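Local coordinates for protein precorrin-6A reductase (Rhodobacter capsulatus, PDB 4X7G) that catalyses the NADPH-dependent reduction of precorrin-6A in cobalamin (vitamin B12) biosynthesis, holding dinucleotide and reduced tetrapyrrole between two Rossmann-type domains, at residues 4-9 and 18-23; 14-19 and 236-241; 82-87 and 226-231. All blocks are in the same frame, centred on the assembly; numbering follows the deposited sequence.

Contact 1: 4-9 and 18-23. With NAP (NADP nicotinamide-adenine-dinucleotide phosphate), chain B.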
loop_
_atom_site.group_PDB
_atom_site.type_symbol
_atom_site.label_atom_id
_atom_site.label_comp_id
_atom_site.label_asym_id
_atom_site.label_seq_id
_atom_site.Cartn_x
_atom_site.Cartn_y
_atom_site.Cartn_z
ATOM N N LEU A 4 9.494 16.694 9.549
ATOM C CA LEU A 4 9.352 15.531 8.705
ATOM C C LEU A 4 8.068 15.515 8.000
ATOM O O LEU A 4 7.022 15.932 8.555
ATOM C CB LEU A 4 9.487 14.326 9.591
ATOM C CG LEU A 4 10.702 14.222 10.548
ATOM C CD1 LEU A 4 10.661 12.936 11.359
ATOM C CD2 LEU A 4 11.993 14.403 9.798
ATOM N N LEU A 5 8.065 14.944 6.794
ATOM C CA LEU A 5 6.812 14.630 6.058
ATOM C C LEU A 5 6.787 13.127 5.870
ATOM O O LEU A 5 7.701 12.570 5.280
ATOM C CB LEU A 5 6.778 15.347 4.696
ATOM C CG LEU A 5 5.577 15.016 3.814
ATOM C CD1 LEU A 5 4.304 15.497 4.414
ATOM C CD2 LEU A 5 5.805 15.630 2.458
ATOM N N VAL A 6 5.721 12.507 6.334
ATOM C CA VAL A 6 5.496 11.070 6.109
ATOM C C VAL A 6 4.392 10.927 5.104
ATOM O O VAL A 6 3.261 11.306 5.365
ATOM C CB VAL A 6 5.134 10.358 7.406
ATOM C CG1 VAL A 6 4.828 8.892 7.115
ATOM C CG2 VAL A 6 6.205 10.537 8.484
ATOM N N LEU A 7 4.751 10.406 3.932
ATOM C CA LEU A 7 3.751 10.059 2.950
ATOM C C LEU A 7 3.202 8.705 3.353
ATOM O O LEU A 7 3.979 7.736 3.437
ATOM C CB LEU A 7 4.336 10.056 1.526
ATOM C CG LEU A 7 5.036 11.368 1.115
ATOM C CD1 LEU A 7 5.706 11.137 -0.265
ATOM C CD2 LEU A 7 4.076 12.507 1.098
ATOM N N GLY A 8 1.896 8.614 3.630
ATOM C CA GLY A 8 1.337 7.467 4.290
ATOM C C GLY A 8 0.488 6.586 3.440
ATOM O O GLY A 8 0.631 6.576 2.216
ATOM N N GLY A 9 -0.340 5.806 4.100
ATOM C CA GLY A 9 -1.238 4.878 3.442
ATOM C C GLY A 9 -0.991 3.433 3.659
ATOM O O GLY A 9 -1.684 2.587 3.089
ATOM N N LYS A 18 3.353 6.534 14.755
ATOM C CA LYS A 18 3.318 6.289 16.184
ATOM C C LYS A 18 4.675 6.476 16.781
ATOM O O LYS A 18 4.793 7.121 17.865
ATOM C CB LYS A 18 2.767 4.939 16.432
ATOM C CG LYS A 18 2.772 4.683 17.918
ATOM C CD LYS A 18 2.366 3.337 18.423
ATOM C CE LYS A 18 2.672 3.172 19.932
ATOM N NZ LYS A 18 2.324 4.404 20.751
ATOM N N THR A 19 5.711 5.945 16.170
ATOM C CA THR A 19 7.060 6.081 16.638
ATOM C C THR A 19 7.495 7.554 16.695
ATOM O O THR A 19 8.174 8.028 17.613
ATOM C CB THR A 19 7.994 5.262 15.704
ATOM O OG1 THR A 19 7.627 3.875 15.862
ATOM C CG2 THR A 19 9.443 5.440 16.023
ATOM N N LEU A 20 7.256 8.263 15.623
ATOM C CA LEU A 20 7.619 9.685 15.489
ATOM C C LEU A 20 6.920 10.517 16.559
ATOM O O LEU A 20 7.521 11.392 17.189
ATOM C CB LEU A 20 7.383 10.228 14.121
ATOM C CG LEU A 20 8.195 9.605 13.027
ATOM C CD1 LEU A 20 7.754 10.163 11.688
ATOM C CD2 LEU A 20 9.669 9.768 13.250
ATOM N N ALA A 21 5.640 10.276 16.777
ATOM C CA ALA A 21 4.952 10.969 17.843
ATOM C C ALA A 21 5.551 10.574 19.133
ATOM O O ALA A 21 5.847 11.482 20.019
ATOM C CB ALA A 21 3.461 10.646 17.827
ATOM N N ASP A 22 5.766 9.330 19.428
ATOM C CA ASP A 22 6.265 8.940 20.713
ATOM C C ASP A 22 7.618 9.507 20.978
ATOM O O ASP A 22 7.948 9.882 22.129
ATOM C CB ASP A 22 6.331 7.457 20.888
ATOM C CG ASP A 22 4.956 6.824 21.077
ATOM O OD1 ASP A 22 3.971 7.572 21.182
ATOM O OD2 ASP A 22 5.020 5.602 20.914
ATOM N N GLN A 23 8.435 9.657 19.968
ATOM C CA GLN A 23 9.770 10.198 20.179
ATOM C C GLN A 23 9.830 11.694 20.069
ATOM O O GLN A 23 10.927 12.279 20.228
ATOM C CB GLN A 23 10.762 9.554 19.193
ATOM C CG GLN A 23 10.939 8.048 19.443
ATOM C CD GLN A 23 12.000 7.425 18.566
ATOM O OE1 GLN A 23 12.900 8.091 18.067
ATOM N NE2 GLN A 23 11.944 6.117 18.445
HETATM P PA NAP B . -0.390 6.815 -6.929
HETATM O O1A NAP B . -1.059 6.287 -8.190
HETATM O O2A NAP B . 0.961 6.632 -6.802
HETATM O O5B NAP B . -0.718 8.299 -6.692
HETATM C C5B NAP B . -1.527 9.150 -7.530
HETATM C C4B NAP B . -1.599 10.582 -7.059
HETATM O O4B NAP B . -2.280 10.603 -5.728
HETATM C C3B NAP B . -0.275 11.182 -6.665
HETATM O O3B NAP B . 0.414 11.648 -7.827
HETATM C C2B NAP B . -0.614 12.213 -5.668
HETATM O O2B NAP B . -1.307 13.303 -6.306
HETATM C C1B NAP B . -1.628 11.566 -4.871
HETATM N N9A NAP B . -1.136 10.803 -3.692
HETATM C C8A NAP B . -0.783 9.476 -3.616
HETATM N N7A NAP B . -0.388 9.151 -2.355
HETATM C C5A NAP B . -0.425 10.341 -1.681
HETATM C C6A NAP B . -0.125 10.678 -0.307
HETATM N N6A NAP B . 0.185 9.746 0.606
HETATM N N1A NAP B . -0.239 11.962 0.097
HETATM C C2A NAP B . -0.617 12.901 -0.861
HETATM N N3A NAP B . -0.954 12.739 -2.140
HETATM C C4A NAP B . -0.855 11.431 -2.512
HETATM O O3 NAP B . -1.013 6.152 -5.598
HETATM P PN NAP B . -2.441 5.419 -5.285
HETATM O O1N NAP B . -2.390 3.957 -5.707
HETATM O O2N NAP B . -3.559 6.233 -5.777
HETATM O O5D NAP B . -2.400 5.355 -3.674
HETATM C C5D NAP B . -3.258 6.256 -2.915
HETATM C C4D NAP B . -2.937 6.088 -1.512
HETATM O O4D NAP B . -3.391 4.823 -1.065
HETATM C C3D NAP B . -1.458 6.294 -1.106
HETATM O O3D NAP B . -1.297 7.029 0.117
HETATM C C2D NAP B . -0.980 4.856 -0.915
HETATM O O2D NAP B . 0.017 4.638 0.006
HETATM C C1D NAP B . -2.298 4.166 -0.469
HETATM N N1N NAP B . -2.338 2.843 -0.886
HETATM C C2N NAP B . -2.171 2.356 -1.948
HETATM C C3N NAP B . -2.272 1.021 -1.789
HETATM C C7N NAP B . -1.962 0.831 -3.254
HETATM O O7N NAP B . -1.761 2.093 -3.662
HETATM N N7N NAP B . -1.910 -0.444 -3.844
HETATM C C4N NAP B . -2.530 0.370 -0.391
HETATM C C5N NAP B . -2.764 1.071 0.935
HETATM C C6N NAP B . -2.567 2.337 0.423
HETATM P P2B NAP B . -0.480 14.639 -6.753
HETATM O O1X NAP B . -1.657 15.543 -7.024
HETATM O O2X NAP B . 0.417 15.013 -5.721
HETATM O O3X NAP B . 0.526 14.292 -7.890
#

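Contact 2: 14-19 and 236-241. With 3Y8 (3-[(1R,2S,3S,7S,11S,16S,17R,18R,19R)-2,7,12,18-tetrakis(2-hydroxy-2-oxoethyl)-3,13-bis(3-hydroxy-3-oxopropyl)-1,2,5,7,11,17-hexamethyl-17-(3-oxidanyl-3-oxidanylidene-prop-1-enyl)-3,6,8,10,15,16,18,19,21,24-decahydrocorrin-8-yl]propanoic acid), chain C.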
loop_
_atom_site.group_PDB
_atom_site.type_symbol
_atom_site.label_atom_id
_atom_site.label_comp_id
_atom_site.label_asym_id
_atom_site.label_seq_id
_atom_site.Cartn_x
_atom_site.Cartn_y
_atom_site.Cartn_z
ATOM N N SER A 14 1.744 3.906 9.401
ATOM C CA SER A 14 1.107 4.065 10.727
ATOM C C SER A 14 2.009 3.735 11.834
ATOM O O SER A 14 2.038 4.484 12.860
ATOM C CB SER A 14 -0.155 3.167 10.755
ATOM O OG SER A 14 -1.099 3.611 9.818
ATOM N N ARG A 15 2.816 2.722 11.736
ATOM C CA ARG A 15 3.756 2.371 12.771
ATOM C C ARG A 15 4.800 3.456 12.884
ATOM O O ARG A 15 5.218 3.806 14.035
ATOM C CB ARG A 15 4.385 1.057 12.454
ATOM C CG ARG A 15 3.401 -0.109 12.579
ATOM C CD ARG A 15 4.146 -1.441 12.362
ATOM N NE ARG A 15 3.211 -2.574 12.511
ATOM C CZ ARG A 15 3.446 -3.867 12.171
ATOM N NH1 ARG A 15 4.601 -4.276 11.613
ATOM N NH2 ARG A 15 2.468 -4.742 12.417
ATOM N N LEU A 16 5.237 4.003 11.756
ATOM C CA LEU A 16 6.224 5.084 11.810
ATOM C C LEU A 16 5.629 6.331 12.474
ATOM O O LEU A 16 6.293 6.999 13.279
ATOM C CB LEU A 16 6.684 5.414 10.416
ATOM C CG LEU A 16 7.675 6.592 10.330
ATOM C CD1 LEU A 16 8.930 6.399 11.171
ATOM C CD2 LEU A 16 8.004 6.847 8.866
ATOM N N ALA A 17 4.400 6.648 12.130
ATOM C CA ALA A 17 3.730 7.851 12.737
ATOM C C ALA A 17 3.669 7.693 14.235
ATOM O O ALA A 17 3.960 8.670 14.971
ATOM C CB ALA A 17 2.366 7.994 12.179
ATOM N N LYS A 18 3.353 6.534 14.755
ATOM C CA LYS A 18 3.318 6.289 16.184
ATOM C C LYS A 18 4.675 6.476 16.781
ATOM O O LYS A 18 4.793 7.121 17.865
ATOM C CB LYS A 18 2.767 4.939 16.432
ATOM C CG LYS A 18 2.772 4.683 17.918
ATOM C CD LYS A 18 2.366 3.337 18.423
ATOM C CE LYS A 18 2.672 3.172 19.932
ATOM N NZ LYS A 18 2.324 4.404 20.751
ATOM N N THR A 19 5.711 5.945 16.170
ATOM C CA THR A 19 7.060 6.081 16.638
ATOM C C THR A 19 7.495 7.554 16.695
ATOM O O THR A 19 8.174 8.028 17.613
ATOM C CB THR A 19 7.994 5.262 15.704
ATOM O OG1 THR A 19 7.627 3.875 15.862
ATOM C CG2 THR A 19 9.443 5.440 16.023
ATOM N N GLY A 236 15.494 0.761 10.462
ATOM C CA GLY A 236 16.192 1.403 9.365
ATOM C C GLY A 236 15.803 2.873 9.148
ATOM O O GLY A 236 16.651 3.684 8.911
ATOM N N VAL A 237 14.531 3.191 9.253
ATOM C CA VAL A 237 14.082 4.550 9.065
ATOM C C VAL A 237 14.652 5.387 10.185
ATOM O O VAL A 237 15.142 6.501 9.967
ATOM C CB VAL A 237 12.526 4.647 9.027
ATOM C CG1 VAL A 237 12.117 6.083 9.112
ATOM C CG2 VAL A 237 11.962 3.912 7.895
HETATM N N MSE A 238 14.630 4.905 11.419
HETATM C CA MSE A 238 15.053 5.713 12.497
HETATM C C MSE A 238 16.578 5.972 12.411
HETATM O O MSE A 238 17.028 7.054 12.683
HETATM C CB MSE A 238 14.730 5.069 13.826
HETATM C CG MSE A 238 13.164 4.958 13.975
HETATM SE SE MSE A 238 11.949 6.464 13.445
HETATM C CE MSE A 238 12.720 7.724 14.695
ATOM N N GLY A 239 17.344 4.956 11.991
ATOM C CA GLY A 239 18.818 5.165 11.769
ATOM C C GLY A 239 19.068 6.142 10.654
ATOM O O GLY A 239 19.969 6.987 10.755
ATOM N N TRP A 240 18.327 6.034 9.546
ATOM C CA TRP A 240 18.466 6.972 8.438
ATOM C C TRP A 240 18.175 8.357 8.883
ATOM O O TRP A 240 18.908 9.313 8.549
ATOM C CB TRP A 240 17.578 6.488 7.291
ATOM C CG TRP A 240 17.626 7.324 6.047
ATOM C CD1 TRP A 240 18.358 7.022 4.902
ATOM C CD2 TRP A 240 16.960 8.525 5.776
ATOM N NE1 TRP A 240 18.172 7.972 3.967
ATOM C CE2 TRP A 240 17.337 8.932 4.465
ATOM C CE3 TRP A 240 16.021 9.294 6.473
ATOM C CZ2 TRP A 240 16.869 10.079 3.915
ATOM C CZ3 TRP A 240 15.537 10.419 5.892
ATOM C CH2 TRP A 240 15.932 10.828 4.627
ATOM N N LEU A 241 17.102 8.580 9.690
ATOM C CA LEU A 241 16.782 9.900 10.085
ATOM C C LEU A 241 17.904 10.481 10.967
ATOM O O LEU A 241 18.285 11.641 10.786
ATOM C CB LEU A 241 15.465 9.915 10.901
ATOM C CG LEU A 241 14.194 9.792 10.099
ATOM C CD1 LEU A 241 12.975 9.469 10.971
ATOM C CD2 LEU A 241 13.948 11.027 9.317
HETATM C C48 3Y8 C . -6.366 5.718 1.985
HETATM C C47 3Y8 C . -6.460 4.646 5.001
HETATM C C43 3Y8 C . -3.157 1.154 8.901
HETATM C C42 3Y8 C . -3.994 0.558 7.691
HETATM C C41 3Y8 C . -3.022 0.617 6.528
HETATM C C38 3Y8 C . -1.183 -1.379 3.705
HETATM C C37 3Y8 C . -2.013 -1.997 4.760
HETATM C C36 3Y8 C . -4.201 -2.351 5.934
HETATM C C35 3Y8 C . -3.921 -3.754 3.148
HETATM C C32 3Y8 C . -6.528 -7.078 0.765
HETATM C C31 3Y8 C . -5.584 -5.963 0.143
HETATM C C2 3Y8 C . -4.975 -2.741 -0.975
HETATM C C1 3Y8 C . -5.610 -1.402 -0.459
HETATM C C4 3Y8 C . -4.713 -2.456 1.388
HETATM C C5 3Y8 C . -4.294 -2.541 2.662
HETATM C C7 3Y8 C . -3.499 -1.461 4.859
HETATM C C8 3Y8 C . -3.609 -0.034 5.281
HETATM C C6 3Y8 C . -4.165 -1.458 3.605
HETATM C C3 3Y8 C . -4.838 -3.550 0.327
HETATM C C11 3Y8 C . -6.135 2.367 3.756
HETATM C C12 3Y8 C . -6.326 3.800 3.725
HETATM C C13 3Y8 C . -6.351 4.271 2.486
HETATM C C14 3Y8 C . -6.244 3.135 1.588
HETATM C C15 3Y8 C . -6.251 3.227 0.213
HETATM C C16 3Y8 C . -6.113 2.013 -0.597
HETATM C C17 3Y8 C . -6.417 1.935 -2.069
HETATM C C18 3Y8 C . -6.155 0.422 -2.356
HETATM C C19 3Y8 C . -5.235 -0.095 -1.166
HETATM C C20 3Y8 C . -7.129 -1.534 -0.303
HETATM C C21 3Y8 C . -7.958 4.660 5.532
HETATM C C24 3Y8 C . -7.228 1.635 4.541
HETATM C C25 3Y8 C . -5.846 -3.476 -2.009
HETATM C C26 3Y8 C . -3.549 -2.497 -1.489
HETATM O O59 3Y8 C . -11.199 0.586 -1.284
HETATM C C57 3Y8 C . -10.386 1.592 -1.459
HETATM O O58 3Y8 C . -10.693 2.783 -1.727
HETATM C C56 3Y8 C . -8.930 1.213 -1.498
HETATM C C55 3Y8 C . -7.985 2.194 -2.262
HETATM C C54 3Y8 C . -5.558 2.864 -2.894
HETATM C C60 3Y8 C . -5.474 0.062 -3.675
HETATM C C61 3Y8 C . -6.244 0.258 -4.897
HETATM O O62 3Y8 C . -5.562 0.218 -5.989
HETATM O O63 3Y8 C . -7.497 0.411 -4.880
HETATM N N24 3Y8 C . -5.400 0.963 -0.155
HETATM N N23 3Y8 C . -6.139 2.017 2.360
HETATM C C49 3Y8 C . -4.931 6.170 1.682
HETATM C C50 3Y8 C . -4.750 7.590 1.259
HETATM O O51 3Y8 C . -5.742 8.333 1.080
HETATM O O52 3Y8 C . -3.522 7.968 1.217
HETATM O O23 3Y8 C . -8.086 4.466 6.758
HETATM O O22 3Y8 C . -8.837 4.846 4.726
HETATM C C10 3Y8 C . -4.706 2.073 4.318
HETATM C C9 3Y8 C . -4.359 0.626 4.381
HETATM N N22 3Y8 C . -4.744 -0.263 3.368
HETATM O O44 3Y8 C . -2.405 0.344 9.460
HETATM O O45 3Y8 C . -3.466 2.213 9.260
HETATM O O39 3Y8 C . 0.048 -1.274 4.007
HETATM O O40 3Y8 C . -1.665 -1.157 2.596
HETATM N N21 3Y8 C . -5.132 -1.332 0.916
HETATM C C27 3Y8 C . -2.795 -3.807 -1.858
HETATM O O28 3Y8 C . -2.974 -4.230 -3.007
HETATM O O29 3Y8 C . -2.080 -4.361 -1.028
HETATM C C30 3Y8 C . -5.878 -4.631 0.762
HETATM O O34 3Y8 C . -7.778 -6.885 0.529
HETATM O O33 3Y8 C . -5.836 -7.991 1.215
#

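Contact 3: 82-87 and 226-231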
loop_
_atom_site.group_PDB
_atom_site.type_symbol
_atom_site.label_atom_id
_atom_site.label_comp_id
_atom_site.label_asym_id
_atom_site.label_seq_id
_atom_site.Cartn_x
_atom_site.Cartn_y
_atom_site.Cartn_z
ATOM N N ASN A 82 7.090 10.941 -7.899
ATOM C CA ASN A 82 6.951 12.390 -7.674
ATOM C C ASN A 82 7.814 12.820 -6.511
ATOM O O ASN A 82 8.461 13.883 -6.536
ATOM C CB ASN A 82 5.550 12.855 -7.437
ATOM C CG ASN A 82 4.706 12.803 -8.696
ATOM O OD1 ASN A 82 5.185 12.420 -9.773
ATOM N ND2 ASN A 82 3.508 13.170 -8.584
ATOM N N ALA A 83 7.880 12.019 -5.449
ATOM C CA ALA A 83 8.699 12.377 -4.288
ATOM C C ALA A 83 10.167 12.355 -4.642
ATOM O O ALA A 83 10.919 13.251 -4.184
ATOM C CB ALA A 83 8.433 11.412 -3.106
ATOM N N VAL A 84 10.634 11.366 -5.412
ATOM C CA VAL A 84 12.036 11.386 -5.816
ATOM C C VAL A 84 12.321 12.683 -6.559
ATOM O O VAL A 84 13.343 13.326 -6.210
ATOM C CB VAL A 84 12.371 10.184 -6.700
ATOM C CG1 VAL A 84 13.846 10.293 -7.113
ATOM C CG2 VAL A 84 12.121 8.903 -5.954
ATOM N N ALA A 85 11.487 13.089 -7.485
ATOM C CA ALA A 85 11.764 14.281 -8.302
ATOM C C ALA A 85 11.683 15.512 -7.480
ATOM O O ALA A 85 12.618 16.395 -7.572
ATOM C CB ALA A 85 10.850 14.329 -9.481
ATOM N N ALA A 86 10.662 15.653 -6.630
ATOM C CA ALA A 86 10.497 16.877 -5.855
ATOM C C ALA A 86 11.637 17.013 -4.821
ATOM O O ALA A 86 12.153 18.125 -4.547
ATOM C CB ALA A 86 9.175 16.921 -5.159
ATOM N N CYS A 87 12.030 15.934 -4.155
ATOM C CA CYS A 87 13.117 15.979 -3.181
ATOM C C CYS A 87 14.445 16.271 -3.858
ATOM O O CYS A 87 15.282 17.011 -3.280
ATOM C CB CYS A 87 13.176 14.642 -2.386
ATOM S SG CYS A 87 11.773 14.510 -1.222
ATOM N N PRO A 226 11.780 5.133 -9.753
ATOM C CA PRO A 226 13.149 5.597 -9.808
ATOM C C PRO A 226 13.903 5.361 -8.529
ATOM O O PRO A 226 13.306 5.210 -7.416
ATOM C CB PRO A 226 12.984 7.090 -9.984
ATOM C CG PRO A 226 11.677 7.278 -10.691
ATOM C CD PRO A 226 10.821 6.157 -10.115
ATOM N N ALA A 227 15.229 5.314 -8.596
ATOM C CA ALA A 227 16.069 4.993 -7.469
ATOM C C ALA A 227 16.050 6.127 -6.403
ATOM O O ALA A 227 16.032 7.276 -6.728
ATOM C CB ALA A 227 17.522 4.891 -7.941
ATOM N N ARG A 228 16.015 5.648 -5.159
ATOM C CA ARG A 228 16.113 6.477 -3.972
ATOM C C ARG A 228 16.494 5.611 -2.808
ATOM O O ARG A 228 16.416 4.345 -2.854
ATOM C CB ARG A 228 14.874 7.337 -3.707
ATOM C CG ARG A 228 13.679 6.626 -3.063
ATOM C CD ARG A 228 12.965 5.722 -4.065
ATOM N NE ARG A 228 11.563 5.568 -3.681
ATOM C CZ ARG A 228 10.861 4.437 -3.727
ATOM N NH1 ARG A 228 9.629 4.445 -3.288
ATOM N NH2 ARG A 228 11.414 3.304 -4.073
ATOM N N ASP A 229 16.936 6.206 -1.699
ATOM C CA ASP A 229 17.258 5.458 -0.564
ATOM C C ASP A 229 16.064 4.621 -0.092
ATOM O O ASP A 229 14.966 5.169 -0.053
ATOM C CB ASP A 229 17.683 6.361 0.628
ATOM C CG ASP A 229 19.078 6.997 0.505
ATOM O OD1 ASP A 229 19.773 6.788 -0.507
ATOM O OD2 ASP A 229 19.415 7.749 1.431
ATOM N N ILE A 230 16.318 3.369 0.263
ATOM C CA ILE A 230 15.249 2.460 0.780
ATOM C C ILE A 230 15.571 2.126 2.201
ATOM O O ILE A 230 16.726 1.704 2.574
ATOM C CB ILE A 230 15.235 1.150 -0.015
ATOM C CG1 ILE A 230 15.068 1.434 -1.472
ATOM C CG2 ILE A 230 14.195 0.198 0.567
ATOM C CD1 ILE A 230 13.917 2.153 -1.878
ATOM N N CYS A 231 14.607 2.304 3.104
ATOM C CA CYS A 231 14.668 2.011 4.505
ATOM C C CYS A 231 13.717 0.831 4.641
ATOM O O CYS A 231 12.479 0.993 4.541
ATOM C CB CYS A 231 14.268 3.241 5.331
ATOM S SG CYS A 231 15.452 4.621 5.197
#

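Contact 1: 4-9 and 18-23
Leu20, on the inner side of helix 11-22, meets Leu4 and Val6 of strand 4-7 with its two methyl branches. CD1 of Leu20 and CG2 of Val6 come tip to tip at 3.6 Å, while CD2 of Leu20 lies 3.8 Å from CD1 of Leu4, whose side chain runs at a slant to that of the helix residue. The rotation of Val6, with CG1 anti to the backbone N (chi1 177°), is what sends CG2 out to CD1 of Leu20. All three side chains are buried, and the contact between them is wholly apolar. Phe25 lies against both Leu4 and Leu20, and Leu241 of helix 234-243 also packs on Leu4. The strand is held in its sheet by backbone bonds from Leu4 and Val6 to Val28 on one neighbour and from Leu5 to His67 and Ile69 on another. Past the strand's end the chemistry turns polar: the carbonyl O of Gly8 accepts a hydrogen bond from O2D of NADP at 3.0 Å. Gly9 follows beside the dinucleotide with a positive phi (114°), a backbone shape that glycine takes readily. A first strand, a glycine turn on the dinucleotide and a helix packed back on the strand form the opening of the beta-alpha-beta unit of a Rossmann-type domain.

Contact 2: 14-19 and 236-241
Leu16 of helix 11-22 faces Val237 and Met238 of helix 234-243 where the two segments, their axes 11.7 Å apart at closest approach, cross at -51°. At this spacing the contact is made by the ends of side chains. CD1 of Leu16 lies 3.8 Å from CG1 of Val237, the two side chains passing at a slant. In the conformers described here, for Met238 and Thr19 are each modelled in two, the same CD1 is equally far from the selenium of Met238, a selenomethionine. Chi1 and chi2 (-43°) of Met238 also place SE 3.7 Å from CG2 of Thr19, tip to tip, and chi3 turns only the terminal methyl CE. The hydroxyl of Thr19 turns back to its own helix, where OG1 donates to the carbonyl O of Arg15 at 3.0 Å; Thr19 N binds the same oxygen from the opposite face of the carbonyl plane. Nearer the start of the helix, Ser14 OG donates to O45 of the bound tetrapyrrole at 2.8 Å and is also hydrogen-bonded to Gln41. Beneath the pair of helices, Ile69 of strand 67-70 touches both Leu16 and Val237, while Phe97 of strand 93-97 and Cys231 of strand 229-231, farther across the sheet, also touch Val237.

Contact 3: 82-87 and 226-231
Val84 on helix 77-90 packs against the loop entering strand 229-231, an outermost strand of the parallel sheet in the Rossmann-type domain that also holds strand 4-7. This late strand joins the sheet beside strand 93-97, an arrangement consistent with the strand-swapping between domains described for this enzyme, and a disulfide from Cys231 to Cys95 ties the two strands together. In the helix, Asn82 lies two residues before the contact; it touches NADP and has its OD1 hydrogen-bonded to Gln78. Val84 then carries the whole interface from the helix side, its two methyls dividing the contact, with Pro226 near both. CG1, anti to the backbone N (chi1 179°), is 3.7 Å from the carbonyl O of Ala227. CG2 sits against the Arg228 arm, within 4.1 Å of CB, CG, CD and NE, the two side chains crossing at about a right angle. Farther along the helix, Cys87 joins Val84 in packing on Leu94 of strand 93-97. The charged end of Arg228 forms a salt bridge through NH1 with Asp70, and a bend at chi2 (-74°) carries the chain past the valine on the way. Of its atoms, CD makes the closest approach to CG2 of Val84, at 3.8 Å.

All three contacts belong to one Rossmann-type domain, and their burial falls from first to last: contact 1 is buried, contact 2 partly so, and contact 3 lies at the surface. Contacts 1 and 2 share helix 11-22, and Leu20 and Leu241 touch, joining strand 4-7 and the two helices in one apolar layer. Contact 3 is about 17 Å from contact 2 between centres, yet Asp229 is probably hydrogen-bonded to Trp240 and Cys231 packs on Val237. Methyl groups meet methyl groups in contact 1, selenium joins them in contact 2, and in contact 3 a valine meets backbone carbonyl and the arm of an arginine. In each, one segment also carries a ligand-touching residue, apart from the side chains that pack.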